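Local coordinates for protein probable amidase (Thermus thermophilus, PDB 2DC0) that belongs to the amidase family, whose members are alpha/beta proteins built on a mixed beta sheet flanked by helices, at residues R62-G67 with T220-G225; T71-F76 with E119-I124; I296-L301 with A318-T323; L339-A344 with L391-L396; E366-E371 with R378-T383. One frame throughout, in Å; residues are numbered along the deposited sequence.

Contact 1 of 5, residues R62-G67 with T220-G225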
# COMPACT_ATOMS: atom_id res chain seq x y z
N ARG A 62 14.13 30.87 -18.51
CA ARG A 62 14.66 29.93 -17.52
C ARG A 62 13.97 28.58 -17.57
O ARG A 62 14.61 27.54 -17.40
CB ARG A 62 14.54 30.51 -16.11
CG ARG A 62 15.32 31.80 -15.89
CD ARG A 62 15.34 32.21 -14.42
NE ARG A 62 16.06 33.47 -14.22
CZ ARG A 62 16.27 34.03 -13.04
NH1 ARG A 62 15.81 33.46 -11.93
NH2 ARG A 62 16.93 35.18 -12.95
N GLY A 63 12.66 28.59 -17.79
CA GLY A 63 11.92 27.34 -17.84
C GLY A 63 10.45 27.56 -18.18
O GLY A 63 10.07 28.66 -18.57
N PRO A 64 9.61 26.53 -18.04
CA PRO A 64 8.18 26.63 -18.34
C PRO A 64 7.36 27.56 -17.45
O PRO A 64 6.27 27.98 -17.83
CB PRO A 64 7.71 25.18 -18.26
CG PRO A 64 8.62 24.59 -17.22
CD PRO A 64 9.96 25.16 -17.62
N LEU A 65 7.89 27.88 -16.27
CA LEU A 65 7.19 28.76 -15.34
C LEU A 65 7.80 30.16 -15.29
O LEU A 65 7.44 30.96 -14.43
CB LEU A 65 7.21 28.15 -13.94
CG LEU A 65 6.53 26.78 -13.79
CD1 LEU A 65 6.59 26.32 -12.34
CD2 LEU A 65 5.08 26.89 -14.26
N HIS A 66 8.72 30.44 -16.21
CA HIS A 66 9.40 31.74 -16.25
C HIS A 66 8.49 32.97 -16.10
O HIS A 66 7.63 33.23 -16.93
CB HIS A 66 10.21 31.86 -17.54
CG HIS A 66 11.10 33.07 -17.59
ND1 HIS A 66 10.61 34.35 -17.63
CD2 HIS A 66 12.45 33.18 -17.58
CE1 HIS A 66 11.61 35.21 -17.65
NE2 HIS A 66 12.74 34.52 -17.62
N GLY A 67 8.71 33.71 -15.02
CA GLY A 67 7.94 34.92 -14.78
C GLY A 67 6.55 34.79 -14.20
O GLY A 67 5.87 35.79 -14.00
N THR A 220 2.01 19.72 -11.85
CA THR A 220 2.39 18.44 -11.26
C THR A 220 3.56 17.82 -12.04
O THR A 220 4.45 17.22 -11.44
CB THR A 220 1.19 17.46 -11.21
OG1 THR A 220 0.17 18.00 -10.37
CG2 THR A 220 1.61 16.10 -10.65
N GLU A 221 3.57 17.98 -13.36
CA GLU A 221 4.67 17.44 -14.16
C GLU A 221 5.97 18.13 -13.75
O GLU A 221 7.01 17.49 -13.58
CB GLU A 221 4.44 17.67 -15.65
CG GLU A 221 3.30 16.86 -16.25
CD GLU A 221 3.25 16.98 -17.76
OE1 GLU A 221 3.31 18.12 -18.26
OE2 GLU A 221 3.15 15.94 -18.44
N ILE A 222 5.91 19.45 -13.57
CA ILE A 222 7.08 20.22 -13.18
C ILE A 222 7.51 19.85 -11.76
O ILE A 222 8.70 19.68 -11.50
CB ILE A 222 6.79 21.75 -13.22
CG1 ILE A 222 6.41 22.17 -14.64
CG2 ILE A 222 7.99 22.53 -12.73
CD1 ILE A 222 7.44 21.91 -15.77
N LEU A 223 6.55 19.70 -10.86
CA LEU A 223 6.85 19.34 -9.47
C LEU A 223 7.43 17.94 -9.34
O LEU A 223 8.29 17.69 -8.50
CB LEU A 223 5.59 19.45 -8.62
CG LEU A 223 5.12 20.88 -8.32
CD1 LEU A 223 3.70 20.85 -7.76
CD2 LEU A 223 6.08 21.53 -7.34
N ALA A 224 6.94 17.03 -10.18
CA ALA A 224 7.40 15.65 -10.16
C ALA A 224 8.66 15.48 -10.99
O ALA A 224 9.40 14.51 -10.82
CB ALA A 224 6.30 14.74 -10.69
N GLY A 225 8.90 16.42 -11.90
CA GLY A 225 10.08 16.34 -12.74
C GLY A 225 9.94 15.27 -13.81
O GLY A 225 10.93 14.70 -14.26
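Pro64 and Ile222 meet at the tight spot of this contact: Pro64 CG lies 3.3 Å from Ile222 CD1, closer than ordinary van der Waals contact between carbons. The end of the isoleucine presses on the outer rim of the proline ring, and Pro64 CB is also near, 4.1 Å from Ile222 CD1. The other branch of the isoleucine makes a looser touch, Ile222 CG2 standing 4.1 Å from Leu65 CD1. The two branches are split by the first torsion of Ile222 (chi1 -60°), which sets CG1 beside the backbone N and CG2 anti to it, one for each partner. Both Pro64 and Leu65 slide past the isoleucine in the opposite direction rather than meeting it head on. Tightness and burial do not coincide here: Pro64 and Ile222 keep some access to solvent, while Leu65, whose touch on Ile222 is the longer one, is buried. Pro64 and Leu65 are the two central residues of a type I beta turn from Gly63 to His66, closed by His66 N to Gly63 O at 3.2 Å, and the turn thus offers neighbouring apolar groups to one helix residue. The turn lies between helix 42-57 and strand 69-73, and it faces the last turns of helix 213-224, which ends in a Schellman motif with Gly225 as its C-prime residue. Phe218 of the same helix touches both Pro64 and Leu65, and Leu219 touches Leu65.

Contact 2 of 5, residues T71-F76 with E119-I124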
# COMPACT_ATOMS: atom_id res chain seq x y z
N THR A 71 2.67 31.19 -5.03
CA THR A 71 2.87 31.27 -3.59
C THR A 71 3.20 29.87 -3.08
O THR A 71 2.98 28.88 -3.79
CB THR A 71 1.60 31.80 -2.87
OG1 THR A 71 0.49 30.95 -3.16
CG2 THR A 71 1.27 33.23 -3.33
N VAL A 72 3.73 29.78 -1.86
CA VAL A 72 4.12 28.50 -1.27
C VAL A 72 3.68 28.37 0.18
O VAL A 72 3.95 29.26 0.99
CB VAL A 72 5.67 28.34 -1.30
CG1 VAL A 72 6.08 27.02 -0.65
CG2 VAL A 72 6.17 28.39 -2.74
N LYS A 73 3.03 27.25 0.51
CA LYS A 73 2.56 26.99 1.88
C LYS A 73 3.75 27.15 2.83
O LYS A 73 4.84 26.66 2.53
CB LYS A 73 2.00 25.57 1.97
CG LYS A 73 1.34 25.23 3.30
CD LYS A 73 0.77 23.82 3.25
CE LYS A 73 -0.12 23.52 4.44
NZ LYS A 73 -0.67 22.13 4.34
N ASP A 74 3.55 27.78 3.99
CA ASP A 74 4.66 28.03 4.91
C ASP A 74 5.31 26.88 5.68
O ASP A 74 5.74 27.07 6.81
CB ASP A 74 4.29 29.14 5.90
CG ASP A 74 5.52 29.85 6.47
OD1 ASP A 74 6.52 29.95 5.72
OD2 ASP A 74 5.49 30.30 7.63
N LEU A 75 5.41 25.71 5.06
CA LEU A 75 6.10 24.58 5.68
C LEU A 75 7.23 24.16 4.75
O LEU A 75 8.06 23.32 5.09
CB LEU A 75 5.16 23.40 5.96
CG LEU A 75 4.33 22.76 4.84
CD1 LEU A 75 5.20 21.95 3.90
CD2 LEU A 75 3.28 21.86 5.49
N PHE A 76 7.25 24.78 3.56
CA PHE A 76 8.27 24.54 2.54
C PHE A 76 9.27 25.70 2.61
O PHE A 76 8.91 26.86 2.42
CB PHE A 76 7.66 24.56 1.13
CG PHE A 76 6.85 23.34 0.78
CD1 PHE A 76 7.48 22.12 0.50
CD2 PHE A 76 5.47 23.42 0.66
CE1 PHE A 76 6.73 21.01 0.11
CE2 PHE A 76 4.71 22.31 0.27
CZ PHE A 76 5.34 21.10 -0.01
N GLU A 119 -1.80 25.57 12.02
CA GLU A 119 -0.59 25.29 12.78
C GLU A 119 0.02 23.90 12.56
O GLU A 119 -0.64 22.88 12.78
CB GLU A 119 -0.84 25.53 14.27
CG GLU A 119 0.38 25.25 15.14
CD GLU A 119 0.24 25.83 16.54
OE1 GLU A 119 -0.87 25.79 17.09
OE2 GLU A 119 1.25 26.32 17.09
N ILE A 120 1.29 23.92 12.15
CA ILE A 120 2.11 22.76 11.81
C ILE A 120 1.39 21.74 10.94
O ILE A 120 1.75 20.56 10.93
CB ILE A 120 2.72 22.03 13.05
CG1 ILE A 120 1.61 21.48 13.95
CG2 ILE A 120 3.66 22.97 13.79
CD1 ILE A 120 2.07 20.48 15.00
N ALA A 121 0.39 22.22 10.21
CA ALA A 121 -0.42 21.40 9.30
C ALA A 121 -1.26 20.36 10.02
O ALA A 121 -1.80 19.44 9.40
CB ALA A 121 0.48 20.71 8.29
N LEU A 122 -1.40 20.50 11.34
CA LEU A 122 -2.18 19.54 12.10
C LEU A 122 -3.59 20.08 12.36
O LEU A 122 -3.93 20.44 13.49
CB LEU A 122 -1.48 19.23 13.42
CG LEU A 122 -2.07 18.12 14.29
CD1 LEU A 122 -2.28 16.85 13.45
CD2 LEU A 122 -1.11 17.84 15.44
N GLY A 123 -4.40 20.11 11.31
CA GLY A 123 -5.75 20.61 11.44
C GLY A 123 -6.31 21.00 10.08
O GLY A 123 -5.55 21.27 9.15
N ILE A 124 -7.63 21.03 9.97
CA ILE A 124 -8.27 21.38 8.71
C ILE A 124 -9.24 22.56 8.77
O ILE A 124 -9.97 22.80 7.81
CB ILE A 124 -9.04 20.18 8.13
CG1 ILE A 124 -10.18 19.81 9.09
CG2 ILE A 124 -8.09 19.00 7.92
CD1 ILE A 124 -11.24 20.89 9.43
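This is a small, buried, apolar contact between the loop leaving strand 69-73 of the mixed sheet and the loop that follows strand 110-115, about 10 Å from the centre of the chain (centre to centre). Leu75 and Ala121 carry it: Leu75 CD2 stands 4.1 Å from Ala121 CB, with both CB atoms directed at the opposing segment. Leu75 holds CG between its backbone N and carbonyl carbon (chi1 56°), and its two methyls serve different neighbours. CD2 goes to Ala121, while CD1 rests over the centre of the Phe76 ring, 3.5 Å above its plane. The backbone here is bent round Lys73 O, which accepts from Leu75 N at 2.8 Å and Phe76 N at 3.2 Å, both approaching from the same face of the carbonyl plane. Lys73 runs out fully extended alongside, and its NZ passes 4.4 Å from Ala121 CB. That touch is a minor one; the polar partners of NZ are the hydroxyls of Ser147, Ser148 and Thr166. Ala121 in turn packs on Ser147, so the alanine borders the lysine–serine cluster as well as Leu75. On the far segment, Leu122 N bonds Glu119 O at 2.9 Å, closing a bend that contains Ala121, and the Glu119 carboxylate is held by Ser309, Thr87 and Trp130. Buried Lys73 and Ser147, the first serine of a Gly-Gly-Ser-Ser-Gly-Gly run, are consistent with the lysine and a serine of the Ser-cisSer-Lys triad known from the amidase signature family.

Contact 3 of 5, residues I296-L301 with A318-T323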
# COMPACT_ATOMS: atom_id res chain seq x y z
N ILE A 296 7.78 14.05 15.59
CA ILE A 296 8.48 15.11 14.87
C ILE A 296 8.69 16.31 15.78
O ILE A 296 9.75 16.91 15.80
CB ILE A 296 7.68 15.59 13.65
CG1 ILE A 296 7.61 14.47 12.62
CG2 ILE A 296 8.32 16.85 13.08
CD1 ILE A 296 8.94 13.97 12.00
N HIS A 297 7.64 16.66 16.52
CA HIS A 297 7.66 17.82 17.41
C HIS A 297 7.85 17.46 18.87
O HIS A 297 7.54 18.26 19.75
CB HIS A 297 6.36 18.59 17.24
CG HIS A 297 6.12 19.05 15.83
ND1 HIS A 297 6.72 20.17 15.31
CD2 HIS A 297 5.39 18.50 14.83
CE1 HIS A 297 6.37 20.30 14.04
NE2 HIS A 297 5.57 19.30 13.72
N GLU A 298 8.35 16.26 19.13
CA GLU A 298 8.56 15.79 20.49
C GLU A 298 9.43 16.71 21.36
O GLU A 298 9.07 17.02 22.50
CB GLU A 298 9.15 14.39 20.46
CG GLU A 298 9.40 13.79 21.82
CD GLU A 298 9.57 12.29 21.76
OE1 GLU A 298 10.25 11.79 20.84
OE2 GLU A 298 9.02 11.60 22.64
N LYS A 299 10.56 17.15 20.82
CA LYS A 299 11.45 18.03 21.55
C LYS A 299 10.77 19.36 21.89
O LYS A 299 10.74 19.77 23.05
CB LYS A 299 12.72 18.28 20.73
CG LYS A 299 13.79 19.09 21.45
CD LYS A 299 15.06 19.16 20.61
CE LYS A 299 16.18 19.87 21.36
NZ LYS A 299 15.84 21.29 21.67
N ALA A 300 10.21 20.01 20.88
CA ALA A 300 9.53 21.29 21.10
C ALA A 300 8.36 21.17 22.06
O ALA A 300 8.10 22.08 22.86
CB ALA A 300 9.05 21.86 19.77
N LEU A 301 7.64 20.05 21.99
CA LEU A 301 6.48 19.85 22.86
C LEU A 301 6.90 19.72 24.32
O LEU A 301 6.13 20.04 25.23
CB LEU A 301 5.71 18.60 22.42
CG LEU A 301 4.34 18.36 23.07
CD1 LEU A 301 3.46 19.59 22.88
CD2 LEU A 301 3.69 17.15 22.44
N ALA A 318 -1.91 13.57 22.36
CA ALA A 318 -2.60 12.32 22.10
C ALA A 318 -1.63 11.43 21.33
O ALA A 318 -1.62 10.21 21.50
CB ALA A 318 -3.87 12.57 21.29
N GLY A 319 -0.81 12.05 20.49
CA GLY A 319 0.17 11.31 19.71
C GLY A 319 1.27 10.71 20.58
O GLY A 319 1.79 9.63 20.29
N LEU A 320 1.63 11.42 21.65
CA LEU A 320 2.66 10.95 22.57
C LEU A 320 2.11 9.91 23.52
O LEU A 320 2.86 9.13 24.10
CB LEU A 320 3.22 12.13 23.37
CG LEU A 320 4.11 13.10 22.60
CD1 LEU A 320 4.65 14.17 23.55
CD2 LEU A 320 5.26 12.34 21.96
N ALA A 321 0.79 9.92 23.70
CA ALA A 321 0.11 8.97 24.58
C ALA A 321 -0.01 7.61 23.89
O ALA A 321 -0.20 6.58 24.55
CB ALA A 321 -1.28 9.51 24.95
N LEU A 322 0.08 7.62 22.56
CA LEU A 322 0.03 6.39 21.78
C LEU A 322 1.44 5.81 21.82
O LEU A 322 2.42 6.55 21.65
CB LEU A 322 -0.36 6.68 20.32
CG LEU A 322 -1.78 7.23 20.11
CD1 LEU A 322 -1.98 7.63 18.65
CD2 LEU A 322 -2.79 6.16 20.52
N THR A 323 1.55 4.51 22.05
CA THR A 323 2.84 3.84 22.12
C THR A 323 3.24 3.25 20.77
O THR A 323 2.46 3.28 19.83
CB THR A 323 2.80 2.70 23.13
OG1 THR A 323 1.86 1.72 22.67
CG2 THR A 323 2.36 3.22 24.49
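Leu301 and Leu320 make the apolar part of this contact, reaching toward each other tip to tip. Leu301 CD2 is 3.3 Å from Leu320 CD1, shorter than the usual carbon–carbon contact, and 4.1 Å from Leu320 CG, so a single methyl presses on the fork of the opposite leucine. Leu301 sends CG anti to its backbone N (chi1 -170°), whereas Leu320 has CG beside the N (chi1 -72°); these torsions point the two branched ends at each other. The second kind of touch is between a polar end and a methyl: the extended side chain of Glu298 crosses that of Leu320 obliquely, with OE2 3.9 Å from Leu320 CD2. It is plain packing at the solvent edge, Glu298 being exposed, while Leu301 on the inner side is buried. No hydrogen bond joins the two segments. Backbone polarity is handled locally, for instance by Leu301 N to His297 O at 2.9 Å and by Arg295, whose NH1 and NH2 bond Gly319 O and Leu322 O. Leu301 also packs on Arg313, Leu316 and Leu317 of helix 310-321, and Ala294 and Arg295 flank Leu320. His297 marks the break between helix 281-296 and the short helix 298-303, ending one and sitting at the N-cap of the other. Helices 298-303 and 310-321, consecutive in the chain and joined by a short loop, thus pack against each other at the periphery of the fold.

Contact 4 of 5, residues L339-A344 with L391-L396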
# COMPACT_ATOMS: atom_id res chain seq x y z
N LEU A 339 -6.44 -3.62 0.28
CA LEU A 339 -7.14 -4.49 -0.67
C LEU A 339 -8.56 -4.00 -0.97
O LEU A 339 -9.05 -4.13 -2.09
CB LEU A 339 -7.18 -5.94 -0.17
CG LEU A 339 -7.80 -6.99 -1.09
CD1 LEU A 339 -7.09 -7.00 -2.44
CD2 LEU A 339 -7.70 -8.37 -0.43
N GLU A 340 -9.22 -3.42 0.04
CA GLU A 340 -10.58 -2.90 -0.12
C GLU A 340 -10.66 -1.79 -1.17
O GLU A 340 -11.60 -1.74 -1.97
CB GLU A 340 -11.10 -2.33 1.20
CG GLU A 340 -11.70 -3.35 2.14
CD GLU A 340 -12.36 -2.69 3.34
OE1 GLU A 340 -13.09 -1.70 3.14
OE2 GLU A 340 -12.14 -3.17 4.47
N LEU A 341 -9.69 -0.88 -1.13
CA LEU A 341 -9.66 0.21 -2.10
C LEU A 341 -9.36 -0.33 -3.50
O LEU A 341 -9.97 0.09 -4.48
CB LEU A 341 -8.62 1.25 -1.70
CG LEU A 341 -8.46 2.43 -2.67
CD1 LEU A 341 -9.83 3.05 -2.95
CD2 LEU A 341 -7.51 3.46 -2.09
N VAL A 342 -8.43 -1.27 -3.58
CA VAL A 342 -8.06 -1.88 -4.85
C VAL A 342 -9.28 -2.53 -5.50
O VAL A 342 -9.50 -2.40 -6.71
CB VAL A 342 -6.94 -2.93 -4.66
CG1 VAL A 342 -6.71 -3.72 -5.94
CG2 VAL A 342 -5.65 -2.23 -4.23
N LYS A 343 -10.06 -3.23 -4.69
CA LYS A 343 -11.26 -3.91 -5.18
C LYS A 343 -12.33 -2.92 -5.63
O LYS A 343 -13.02 -3.16 -6.63
CB LYS A 343 -11.81 -4.83 -4.08
CG LYS A 343 -10.89 -6.00 -3.78
CD LYS A 343 -11.26 -6.75 -2.50
CE LYS A 343 -12.51 -7.60 -2.66
NZ LYS A 343 -12.72 -8.43 -1.44
N ALA A 344 -12.47 -1.81 -4.92
CA ALA A 344 -13.47 -0.82 -5.30
C ALA A 344 -13.13 -0.17 -6.64
O ALA A 344 -14.02 0.19 -7.40
CB ALA A 344 -13.60 0.24 -4.21
N LEU A 391 -3.87 5.90 1.99
CA LEU A 391 -3.41 4.83 1.10
C LEU A 391 -2.56 5.28 -0.09
O LEU A 391 -2.14 4.46 -0.90
CB LEU A 391 -4.63 4.01 0.63
CG LEU A 391 -5.37 3.32 1.78
CD1 LEU A 391 -6.63 2.61 1.27
CD2 LEU A 391 -4.43 2.30 2.44
N GLY A 392 -2.33 6.59 -0.20
CA GLY A 392 -1.47 7.13 -1.25
C GLY A 392 -1.90 7.20 -2.71
O GLY A 392 -1.06 7.44 -3.58
N VAL A 393 -3.19 7.04 -2.99
CA VAL A 393 -3.66 7.07 -4.38
C VAL A 393 -3.94 8.49 -4.88
O VAL A 393 -4.34 9.36 -4.11
CB VAL A 393 -4.93 6.21 -4.55
CG1 VAL A 393 -4.60 4.75 -4.23
CG2 VAL A 393 -6.04 6.70 -3.65
N PRO A 394 -3.72 8.73 -6.18
CA PRO A 394 -3.96 10.06 -6.77
C PRO A 394 -5.41 10.49 -6.66
O PRO A 394 -6.31 9.77 -7.06
CB PRO A 394 -3.50 9.88 -8.22
CG PRO A 394 -3.81 8.42 -8.49
CD PRO A 394 -3.34 7.75 -7.22
N THR A 395 -5.62 11.68 -6.10
CA THR A 395 -6.97 12.19 -5.90
C THR A 395 -7.08 13.67 -6.25
O THR A 395 -6.33 14.50 -5.75
CB THR A 395 -7.43 11.98 -4.45
OG1 THR A 395 -7.17 10.62 -4.07
CG2 THR A 395 -8.92 12.27 -4.32
N LEU A 396 -8.03 13.98 -7.12
CA LEU A 396 -8.26 15.35 -7.56
C LEU A 396 -9.50 15.94 -6.89
O LEU A 396 -10.49 15.24 -6.70
CB LEU A 396 -8.45 15.38 -9.07
CG LEU A 396 -8.80 16.73 -9.70
CD1 LEU A 396 -7.56 17.63 -9.64
CD2 LEU A 396 -9.23 16.54 -11.15
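Leu341 turns CG anti to its backbone N (chi1 178°), while Leu391 holds CG beside its own N (chi1 -62°), and the two leucines slide past each other in opposite directions. In this pose Leu341 CD2 comes 3.6 Å from Leu391 CD1, and Leu341 CB lies 3.8 Å from that same methyl. Leu341 CD2 also meets Val393 tip to tip, 3.8 Å from CG1 and 3.9 Å from CG2 of the valine, so one methyl touches both branches of Val393 as well as Leu391. All three side chains are buried, and no hydrogen bond crosses between the segments. Here helix 324-345 packs on the loop that leads into strand 395-403, an inner strand of the mixed sheet; Val393 continues the apolar surface onto Val413 of the adjoining strand 406-413, and Leu276 of a neighbouring loop packs against Leu341. Gly392, with positive phi, closes the preceding helix 386-390 in a Schellman motif, and the side chains of Leu391 and Val393, either side of it in sequence, both point toward the segment of Leu341. Beyond the bend, Thr395 OG1 donates to Val393 O at 3.1 Å, the donor standing 49° out of the carbonyl plane, and Lys185 NZ bonds that oxygen too. Elsewhere on the helix Lys343 makes a salt bridge with Glu226 of the second subunit, and Leu339 and Val342 pack on Tyr188 and Tyr416 of that subunit.

Contact 5 of 5, residues E366-E371 with R378-T383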
# COMPACT_ATOMS: atom_id res chain seq x y z
N GLU A 366 -18.01 23.94 15.84
CA GLU A 366 -17.44 22.70 16.34
C GLU A 366 -18.27 21.46 16.03
O GLU A 366 -17.74 20.36 16.03
CB GLU A 366 -17.21 22.83 17.84
CG GLU A 366 -16.32 24.00 18.19
CD GLU A 366 -16.02 24.08 19.67
OE1 GLU A 366 -16.99 24.06 20.46
OE2 GLU A 366 -14.83 24.17 20.03
N GLU A 367 -19.56 21.65 15.79
CA GLU A 367 -20.44 20.53 15.46
C GLU A 367 -21.26 20.91 14.25
O GLU A 367 -21.62 22.08 14.08
CB GLU A 367 -21.38 20.21 16.61
CG GLU A 367 -20.71 19.80 17.90
CD GLU A 367 -21.67 19.05 18.83
OE1 GLU A 367 -22.73 19.60 19.18
OE2 GLU A 367 -21.35 17.89 19.19
N VAL A 368 -21.56 19.93 13.41
CA VAL A 368 -22.34 20.18 12.22
C VAL A 368 -23.50 19.20 12.08
O VAL A 368 -23.58 18.20 12.79
CB VAL A 368 -21.47 20.09 10.96
CG1 VAL A 368 -20.32 21.08 11.06
CG2 VAL A 368 -20.94 18.66 10.79
N GLU A 369 -24.39 19.51 11.15
CA GLU A 369 -25.56 18.68 10.89
C GLU A 369 -25.41 17.86 9.62
O GLU A 369 -25.39 18.41 8.52
CB GLU A 369 -26.81 19.57 10.77
CG GLU A 369 -27.62 19.68 12.05
CD GLU A 369 -28.16 18.34 12.51
OE1 GLU A 369 -28.83 17.66 11.70
OE2 GLU A 369 -27.90 17.97 13.67
N LEU A 370 -25.31 16.54 9.78
CA LEU A 370 -25.21 15.65 8.63
C LEU A 370 -26.58 15.01 8.45
O LEU A 370 -27.45 15.15 9.32
CB LEU A 370 -24.17 14.56 8.86
CG LEU A 370 -22.72 15.01 9.07
CD1 LEU A 370 -21.82 13.79 9.16
CD2 LEU A 370 -22.30 15.91 7.90
N GLU A 371 -26.77 14.30 7.35
CA GLU A 371 -28.05 13.65 7.08
C GLU A 371 -28.40 12.62 8.16
O GLU A 371 -29.56 12.26 8.33
CB GLU A 371 -28.01 12.98 5.69
CG GLU A 371 -27.05 11.80 5.57
CD GLU A 371 -26.60 11.56 4.13
OE1 GLU A 371 -27.37 11.88 3.20
OE2 GLU A 371 -25.48 11.03 3.93
N ARG A 378 -14.32 17.81 12.90
CA ARG A 378 -13.20 17.06 12.37
C ARG A 378 -13.60 15.78 11.66
O ARG A 378 -13.26 15.57 10.50
CB ARG A 378 -12.18 16.74 13.47
CG ARG A 378 -10.99 15.91 12.97
CD ARG A 378 -9.84 15.88 13.98
NE ARG A 378 -8.66 15.21 13.45
CZ ARG A 378 -8.47 13.89 13.48
NH1 ARG A 378 -9.37 13.09 14.03
NH2 ARG A 378 -7.37 13.37 12.95
N GLU A 379 -14.34 14.92 12.36
CA GLU A 379 -14.75 13.65 11.77
C GLU A 379 -15.66 13.84 10.56
O GLU A 379 -15.59 13.07 9.61
CB GLU A 379 -15.43 12.76 12.83
CG GLU A 379 -15.84 11.38 12.30
CD GLU A 379 -16.07 10.36 13.41
OE1 GLU A 379 -16.68 10.72 14.44
OE2 GLU A 379 -15.66 9.19 13.24
N ALA A 380 -16.50 14.87 10.58
CA ALA A 380 -17.39 15.11 9.44
C ALA A 380 -16.61 15.57 8.20
O ALA A 380 -16.89 15.12 7.09
CB ALA A 380 -18.44 16.16 9.80
N PHE A 381 -15.62 16.43 8.40
CA PHE A 381 -14.82 17.00 7.30
C PHE A 381 -13.49 16.35 6.94
O PHE A 381 -12.83 16.80 6.00
CB PHE A 381 -14.55 18.47 7.57
CG PHE A 381 -15.74 19.36 7.38
CD1 PHE A 381 -16.14 19.74 6.10
CD2 PHE A 381 -16.46 19.82 8.48
CE1 PHE A 381 -17.24 20.58 5.92
CE2 PHE A 381 -17.55 20.66 8.31
CZ PHE A 381 -17.95 21.04 7.03
N ILE A 382 -13.03 15.36 7.65
CA ILE A 382 -11.81 14.65 7.30
C ILE A 382 -12.07 13.21 6.83
O ILE A 382 -11.30 12.65 6.05
CB ILE A 382 -10.82 14.65 8.50
CG1 ILE A 382 -9.38 14.56 8.00
CG2 ILE A 382 -11.13 13.51 9.45
CD1 ILE A 382 -8.90 15.80 7.30
N THR A 383 -13.18 12.63 7.29
CA THR A 383 -13.52 11.26 6.93
C THR A 383 -13.63 10.99 5.43
O THR A 383 -13.23 9.92 4.96
CB THR A 383 -14.84 10.81 7.59
OG1 THR A 383 -14.73 10.96 9.02
CG2 THR A 383 -15.13 9.35 7.28
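Ala380 and Val368 have the most surface buried here, with Phe381 and Leu370 completing the apolar patch. The methyl of Ala380 is the meeting point: Val368 CG2 stands 3.7 Å from Ala380 CB, and Leu370 CD1 approaches the same CB at 4.2 Å. The two strand residues, two positions apart, thus sit on one face of strand 367-370 and close over a single small side chain. Val368 divides its branches (chi1 -58°): while CG2 takes the alanine, CG1 goes to Phe381, reaching the ring at its edge and near its plane, 3.9 Å from CE2. The side chains of Val368 and Phe381 run across each other at a slant; the phenylalanine ring also meets those of His377 and Phe178. Strand 367-370 pairs with 373-376 in a beta hairpin, and helix 377-382 follows at once, folding back so that the strand and helix axes approach to 8.6 Å at an angle of 55°. Charged groups stay off this face, Glu366 and Glu367 pointing away and Glu369 pairing with Arg374. With no hydrogen bond or ion pair between the segments, their contact rests on apolar packing, consistent with the burial of all four touching side chains.

How the contacts relate
Contacts 2, 4 and 5 are buried, contact 2 being nearest the chain's centre, whereas contacts 1 and 3 are partly open to solvent and contact 3 lies farthest out. Contacts 2 and 4 reach the same mixed sheet from different strands; contact 5 belongs to a separate hairpin, nested along the chain inside the loop closed by contact 4, as contact 2 is inside contact 1. Helices 310-321 and 324-345, of contacts 3 and 4, follow each other. Contact 2 touches both contact 3, through Ile120 and His297, and contact 5, through Ile124 and Ile382. Apolar packing dominates throughout; polar atoms brush methyls only in contacts 2 and 3, a buried lysine and an exposed carboxylate.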